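Local coordinates for protein with a SET domain within carboxy region (Cryptosporidium parvum, PDB 4LDG) that probably methylates histone H4 (H4K20 methyltransferase activity) through its C-terminal SET domain, the part that this chain contains, at residues Tyr167-Leu181 / Met194-Ala208. Numbering follows the deposited sequence.
Sequences YKGNLITQLNEAKEL and MYYFKANDKNYCIDA
N170-I172 runs antiparallel to 202-207, the middle strand of a three-stranded sheet whose far edge is 194-199; N170 pairs with D207 and I172 with C205 through four backbone hydrogen bonds, and helix 175-181 then folds back over one face, its axis 8.7 Å from strand 202-207. On that face A178 sets its CB 3.4 Å from Y196 OH and 4.0 Å from C205 CB, while L175 CD2 meets the edge of the Y196 ring in its plane. In one of its two deposited conformers K179 brings NZ to 4.4 Å from the Y196 ring centroid, a doubtful, off-centre cation-pi contact; Y196 OH itself bonds to E182, farther along the helix. M194 turns at chi3 (67°) to lay CE 3.9 Å from A178 CB. I172 CD1 packs on D207 CB, and the D207 carboxylate is held by Y185, T209 and a water that also binds N170 ND2. On the other face L171 CD1 lies between Y204 CD1 and I206 CG1, 3.8 Å from each. Y195 turns its ring edge toward the face of Y167, planes at 54°, and I206 CG2 fills in at the Y167 ring edge. A second water joins Y167 OH to M194 O. Apolar packing thus seats the helix on this small SET-domain sheet, while D207, with several partners at its carboxylate, is probably kept as an anion and ties the strand end to the helix through Y185.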
loop_
_atom_site.group_PDB
_atom_site.type_symbol
_atom_site.label_atom_id
_atom_site.label_comp_id
_atom_site.label_asym_id
_atom_site.label_seq_id
_atom_site.Cartn_x
_atom_site.Cartn_y
_atom_site.Cartn_z
ATOM N N TYR A 167 -4.528 0.786 0.240
ATOM C CA TYR A 167 -5.519 0.755 -0.821
ATOM C C TYR A 167 -6.353 2.028 -0.696
ATOM O O TYR A 167 -7.310 2.083 0.063
ATOM C CB TYR A 167 -6.393 -0.487 -0.724
ATOM C CG TYR A 167 -7.158 -0.785 -1.996
ATOM C CD1 TYR A 167 -6.619 -1.631 -2.952
ATOM C CD2 TYR A 167 -8.394 -0.213 -2.256
ATOM C CE1 TYR A 167 -7.289 -1.915 -4.126
ATOM C CE2 TYR A 167 -9.077 -0.489 -3.438
ATOM C CZ TYR A 167 -8.510 -1.348 -4.367
ATOM O OH TYR A 167 -9.143 -1.673 -5.527
ATOM N N LYS A 168 -5.952 3.059 -1.416
ATOM C CA LYS A 168 -6.617 4.360 -1.376
ATOM C C LYS A 168 -7.753 4.519 -2.362
ATOM O O LYS A 168 -7.714 3.975 -3.456
ATOM C CB LYS A 168 -5.595 5.443 -1.671
ATOM C CG LYS A 168 -4.581 5.615 -0.559
ATOM C CD LYS A 168 -3.446 6.519 -0.967
ATOM C CE LYS A 168 -2.766 7.023 0.276
ATOM N NZ LYS A 168 -1.383 7.481 -0.025
ATOM N N GLY A 169 -8.741 5.327 -2.000
ATOM C CA GLY A 169 -9.870 5.587 -2.901
ATOM C C GLY A 169 -10.854 6.413 -2.130
ATOM O O GLY A 169 -10.496 6.886 -1.078
ATOM N N ASN A 170 -12.079 6.574 -2.639
ATOM C CA ASN A 170 -13.175 7.165 -1.870
ATOM C C ASN A 170 -13.879 6.088 -1.067
ATOM O O ASN A 170 -14.360 5.088 -1.618
ATOM C CB ASN A 170 -14.214 7.836 -2.783
ATOM C CG ASN A 170 -13.610 8.893 -3.683
ATOM O OD1 ASN A 170 -12.755 9.675 -3.257
ATOM N ND2 ASN A 170 -14.055 8.930 -4.942
ATOM N N LEU A 171 -13.982 6.317 0.230
ATOM C CA LEU A 171 -14.564 5.362 1.131
ATOM C C LEU A 171 -16.053 5.554 1.077
ATOM O O LEU A 171 -16.527 6.671 1.203
ATOM C CB LEU A 171 -14.059 5.586 2.552
ATOM C CG LEU A 171 -14.689 4.651 3.592
ATOM C CD1 LEU A 171 -14.205 3.218 3.405
ATOM C CD2 LEU A 171 -14.419 5.137 5.014
ATOM N N ILE A 172 -16.803 4.474 0.896
ATOM C CA ILE A 172 -18.241 4.590 0.810
ATOM C C ILE A 172 -18.834 3.788 1.929
ATOM O O ILE A 172 -18.519 2.616 2.089
ATOM C CB ILE A 172 -18.771 4.129 -0.555
ATOM C CG1 ILE A 172 -18.380 5.166 -1.617
ATOM C CG2 ILE A 172 -20.285 3.935 -0.519
ATOM C CD1 ILE A 172 -18.303 4.583 -3.008
ATOM N N THR A 173 -19.697 4.434 2.698
ATOM C CA THR A 173 -20.244 3.842 3.908
ATOM C C THR A 173 -21.689 3.375 3.708
ATOM O O THR A 173 -22.146 2.513 4.445
ATOM C CB THR A 173 -20.097 4.817 5.112
ATOM O OG1 THR A 173 -20.669 6.088 4.802
ATOM C CG2 THR A 173 -18.618 5.060 5.427
ATOM N N GLN A 174 -22.391 3.947 2.722
ATOM C CA GLN A 174 -23.744 3.513 2.345
ATOM C C GLN A 174 -23.639 2.585 1.122
ATOM O O GLN A 174 -23.275 3.024 0.027
ATOM C CB GLN A 174 -24.637 4.732 2.039
ATOM C CG GLN A 174 -25.189 5.455 3.280
ATOM N N LEU A 175 -23.934 1.299 1.311
ATOM C CA LEU A 175 -23.746 0.302 0.247
ATOM C C LEU A 175 -24.695 0.447 -0.950
ATOM O O LEU A 175 -24.359 -0.005 -2.048
ATOM C CB LEU A 175 -23.836 -1.123 0.790
ATOM C CG LEU A 175 -22.611 -1.746 1.478
ATOM C CD1 LEU A 175 -22.821 -3.255 1.615
ATOM C CD2 LEU A 175 -21.305 -1.448 0.748
ATOM N N ASN A 176 -25.865 1.054 -0.764
ATOM C CA ASN A 176 -26.699 1.371 -1.927
ATOM C C ASN A 176 -26.032 2.391 -2.883
ATOM O O ASN A 176 -26.249 2.316 -4.101
ATOM C CB ASN A 176 -28.129 1.788 -1.531
ATOM C CG ASN A 176 -28.171 2.930 -0.511
ATOM O OD1 ASN A 176 -27.507 2.881 0.540
ATOM N ND2 ASN A 176 -28.991 3.951 -0.796
ATOM N N GLU A 177 -25.210 3.314 -2.356
ATOM C CA GLU A 177 -24.397 4.216 -3.208
ATOM C C GLU A 177 -23.366 3.440 -4.023
ATOM O O GLU A 177 -23.158 3.740 -5.202
ATOM C CB GLU A 177 -23.635 5.268 -2.407
ATOM C CG GLU A 177 -24.481 6.379 -1.810
ATOM C CD GLU A 177 -23.663 7.345 -0.941
ATOM O OE1 GLU A 177 -22.395 7.239 -0.902
ATOM O OE2 GLU A 177 -24.301 8.223 -0.296
ATOM N N ALA A 178 -22.736 2.449 -3.391
ATOM C CA ALA A 178 -21.704 1.641 -4.037
ATOM C C ALA A 178 -22.259 0.796 -5.184
ATOM O O ALA A 178 -21.705 0.770 -6.280
ATOM C CB ALA A 178 -21.017 0.757 -3.018
ATOM N N LYS A 179 -23.359 0.105 -4.929
ATOM C CA LYS A 179 -23.977 -0.688 -5.970
ATOM C C LYS A 179 -24.428 0.191 -7.152
ATOM O O LYS A 179 -24.224 -0.204 -8.317
ATOM C CB LYS A 179 -25.108 -1.552 -5.408
ATOM C CG LYS A 179 -24.658 -2.965 -5.024
ATOM C CD LYS A 179 -23.893 -3.016 -3.714
ATOM C CE LYS A 179 -23.755 -4.448 -3.207
ATOM N NZ LYS A 179 -22.823 -5.285 -4.017
ATOM N N GLU A 180 -24.989 1.371 -6.881
ATOM C CA GLU A 180 -25.383 2.282 -7.963
ATOM C C GLU A 180 -24.154 2.729 -8.755
ATOM O O GLU A 180 -24.186 2.770 -9.995
ATOM C CB GLU A 180 -26.149 3.510 -7.453
ATOM C CG GLU A 180 -27.590 3.227 -7.031
ATOM C CD GLU A 180 -28.270 4.427 -6.366
ATOM O OE1 GLU A 180 -28.530 4.382 -5.133
ATOM O OE2 GLU A 180 -28.538 5.427 -7.075
ATOM N N LEU A 181 -23.077 3.050 -8.052
ATOM C CA LEU A 181 -21.802 3.375 -8.717
ATOM C C LEU A 181 -21.317 2.244 -9.594
ATOM O O LEU A 181 -20.824 2.457 -10.691
ATOM C CB LEU A 181 -20.701 3.718 -7.704
ATOM C CG LEU A 181 -20.534 5.198 -7.335
ATOM C CD1 LEU A 181 -19.582 5.330 -6.163
ATOM C CD2 LEU A 181 -20.038 6.021 -8.518
ATOM N N MET A 194 -13.183 -1.299 -7.348
ATOM C CA MET A 194 -13.892 -1.140 -6.096
ATOM C C MET A 194 -13.569 -2.314 -5.216
ATOM O O MET A 194 -13.444 -3.455 -5.686
ATOM C CB MET A 194 -15.401 -1.043 -6.313
ATOM C CG MET A 194 -15.823 0.142 -7.155
ATOM S SD MET A 194 -17.610 0.355 -7.374
ATOM C CE MET A 194 -18.171 0.763 -5.738
ATOM N N TYR A 195 -13.436 -2.031 -3.928
ATOM C CA TYR A 195 -13.092 -3.052 -2.970
ATOM C C TYR A 195 -14.092 -3.030 -1.812
ATOM O O TYR A 195 -14.027 -2.159 -0.920
ATOM C CB TYR A 195 -11.664 -2.838 -2.482
ATOM C CG TYR A 195 -11.126 -4.012 -1.751
ATOM C CD1 TYR A 195 -10.211 -4.844 -2.346
ATOM C CD2 TYR A 195 -11.571 -4.338 -0.486
ATOM C CE1 TYR A 195 -9.733 -5.955 -1.684
ATOM C CE2 TYR A 195 -11.095 -5.442 0.181
ATOM C CZ TYR A 195 -10.191 -6.259 -0.422
ATOM O OH TYR A 195 -9.693 -7.375 0.219
ATOM N N TYR A 196 -14.999 -3.999 -1.839
ATOM C CA TYR A 196 -15.933 -4.272 -0.724
ATOM C C TYR A 196 -15.230 -5.108 0.338
ATOM O O TYR A 196 -14.595 -6.103 -0.003
ATOM C CB TYR A 196 -17.180 -5.055 -1.188
ATOM C CG TYR A 196 -18.101 -4.290 -2.145
ATOM C CD1 TYR A 196 -19.044 -3.372 -1.669
ATOM C CD2 TYR A 196 -18.018 -4.465 -3.516
ATOM C CE1 TYR A 196 -19.868 -2.658 -2.529
ATOM C CE2 TYR A 196 -18.863 -3.765 -4.381
ATOM C CZ TYR A 196 -19.786 -2.861 -3.878
ATOM O OH TYR A 196 -20.628 -2.160 -4.732
ATOM N N PHE A 197 -15.402 -4.711 1.602
ATOM C CA PHE A 197 -14.890 -5.415 2.778
ATOM C C PHE A 197 -15.732 -5.116 4.022
ATOM O O PHE A 197 -16.535 -4.165 4.060
ATOM C CB PHE A 197 -13.416 -5.052 3.084
ATOM C CG PHE A 197 -13.186 -3.596 3.421
ATOM C CD1 PHE A 197 -12.963 -3.191 4.734
ATOM C CD2 PHE A 197 -13.168 -2.633 2.426
ATOM C CE1 PHE A 197 -12.734 -1.865 5.040
ATOM C CE2 PHE A 197 -12.972 -1.298 2.719
ATOM C CZ PHE A 197 -12.744 -0.913 4.034
ATOM N N LYS A 198 -15.547 -5.954 5.033
ATOM C CA LYS A 198 -16.162 -5.771 6.339
ATOM C C LYS A 198 -15.064 -5.471 7.365
ATOM O O LYS A 198 -14.054 -6.181 7.427
ATOM C CB LYS A 198 -16.915 -7.039 6.731
ATOM C CG LYS A 198 -17.818 -6.885 7.955
ATOM C CD LYS A 198 -18.453 -8.225 8.352
ATOM C CE LYS A 198 -19.898 -8.076 8.834
ATOM N NZ LYS A 198 -20.873 -7.878 7.710
ATOM N N ALA A 199 -15.250 -4.410 8.149
ATOM C CA ALA A 199 -14.373 -4.113 9.299
ATOM C C ALA A 199 -15.179 -3.486 10.438
ATOM O O ALA A 199 -16.073 -2.677 10.185
ATOM C CB ALA A 199 -13.254 -3.158 8.891
ATOM N N ASN A 200 -14.835 -3.822 11.684
ATOM C CA ASN A 200 -15.489 -3.217 12.852
ATOM C C ASN A 200 -16.995 -3.483 12.799
ATOM O O ASN A 200 -17.792 -2.615 13.141
ATOM C CB ASN A 200 -15.214 -1.696 12.900
ATOM C CG ASN A 200 -15.040 -1.157 14.326
ATOM O OD1 ASN A 200 -14.244 -1.685 15.105
ATOM N ND2 ASN A 200 -15.756 -0.084 14.654
ATOM N N ASP A 201 -17.360 -4.676 12.320
ATOM C CA ASP A 201 -18.760 -5.119 12.164
ATOM C C ASP A 201 -19.605 -4.264 11.199
ATOM O O ASP A 201 -20.846 -4.283 11.263
ATOM C CB ASP A 201 -19.453 -5.248 13.545
ATOM N N LYS A 202 -18.938 -3.545 10.297
ATOM C CA LYS A 202 -19.617 -2.701 9.306
ATOM C C LYS A 202 -19.120 -3.002 7.878
ATOM O O LYS A 202 -17.975 -3.390 7.688
ATOM C CB LYS A 202 -19.393 -1.230 9.666
ATOM C CG LYS A 202 -20.135 -0.218 8.810
ATOM C CD LYS A 202 -19.993 1.196 9.376
ATOM C CE LYS A 202 -20.980 2.181 8.745
ATOM N NZ LYS A 202 -21.004 2.162 7.247
ATOM N N ASN A 203 -19.997 -2.845 6.891
ATOM C CA ASN A 203 -19.646 -3.065 5.500
ATOM C C ASN A 203 -19.212 -1.779 4.852
ATOM O O ASN A 203 -19.863 -0.752 5.001
ATOM C CB ASN A 203 -20.831 -3.625 4.719
ATOM C CG ASN A 203 -21.239 -5.006 5.193
ATOM O OD1 ASN A 203 -20.395 -5.861 5.489
ATOM N ND2 ASN A 203 -22.535 -5.224 5.286
ATOM N N TYR A 204 -18.093 -1.834 4.136
ATOM C CA TYR A 204 -17.566 -0.661 3.466
ATOM C C TYR A 204 -17.237 -0.998 2.019
ATOM O O TYR A 204 -17.187 -2.170 1.619
ATOM C CB TYR A 204 -16.295 -0.159 4.156
ATOM C CG TYR A 204 -16.431 0.348 5.604
ATOM C CD1 TYR A 204 -16.654 1.685 5.876
ATOM C CD2 TYR A 204 -16.267 -0.507 6.678
ATOM C CE1 TYR A 204 -16.743 2.163 7.186
ATOM C CE2 TYR A 204 -16.349 -0.050 7.987
ATOM C CZ TYR A 204 -16.588 1.286 8.243
ATOM O OH TYR A 204 -16.667 1.734 9.554
ATOM N N CYS A 205 -17.033 0.044 1.233
ATOM C CA CYS A 205 -16.486 -0.118 -0.079
ATOM C C CYS A 205 -15.490 1.008 -0.335
ATOM O O CYS A 205 -15.785 2.160 -0.050
ATOM C CB CYS A 205 -17.588 -0.096 -1.130
ATOM S SG CYS A 205 -16.931 -0.373 -2.796
ATOM N N ILE A 206 -14.310 0.670 -0.854
ATOM C CA ILE A 206 -13.398 1.686 -1.323
ATOM C C ILE A 206 -13.436 1.708 -2.831
ATOM O O ILE A 206 -13.074 0.719 -3.488
ATOM C CB ILE A 206 -11.971 1.481 -0.821
ATOM C CG1 ILE A 206 -11.902 1.778 0.685
ATOM C CG2 ILE A 206 -11.024 2.447 -1.518
ATOM C CD1 ILE A 206 -10.747 1.105 1.401
ATOM N N ASP A 207 -13.893 2.840 -3.371
ATOM C CA ASP A 207 -13.942 3.058 -4.807
ATOM C C ASP A 207 -12.697 3.805 -5.266
ATOM O O ASP A 207 -12.607 5.001 -5.075
ATOM C CB ASP A 207 -15.192 3.863 -5.211
ATOM C CG ASP A 207 -15.312 4.008 -6.712
ATOM O OD1 ASP A 207 -14.487 3.380 -7.400
ATOM O OD2 ASP A 207 -16.199 4.756 -7.213
ATOM N N ALA A 208 -11.767 3.094 -5.912
ATOM C CA ALA A 208 -10.560 3.707 -6.498
ATOM C C ALA A 208 -10.632 3.849 -8.041
ATOM O O ALA A 208 -9.601 3.958 -8.715
ATOM C CB ALA A 208 -9.334 2.888 -6.092
HETATM O O HOH W 1 -10.786 -4.060 -5.708
HETATM O O HOH W 2 -16.537 7.064 -5.696
#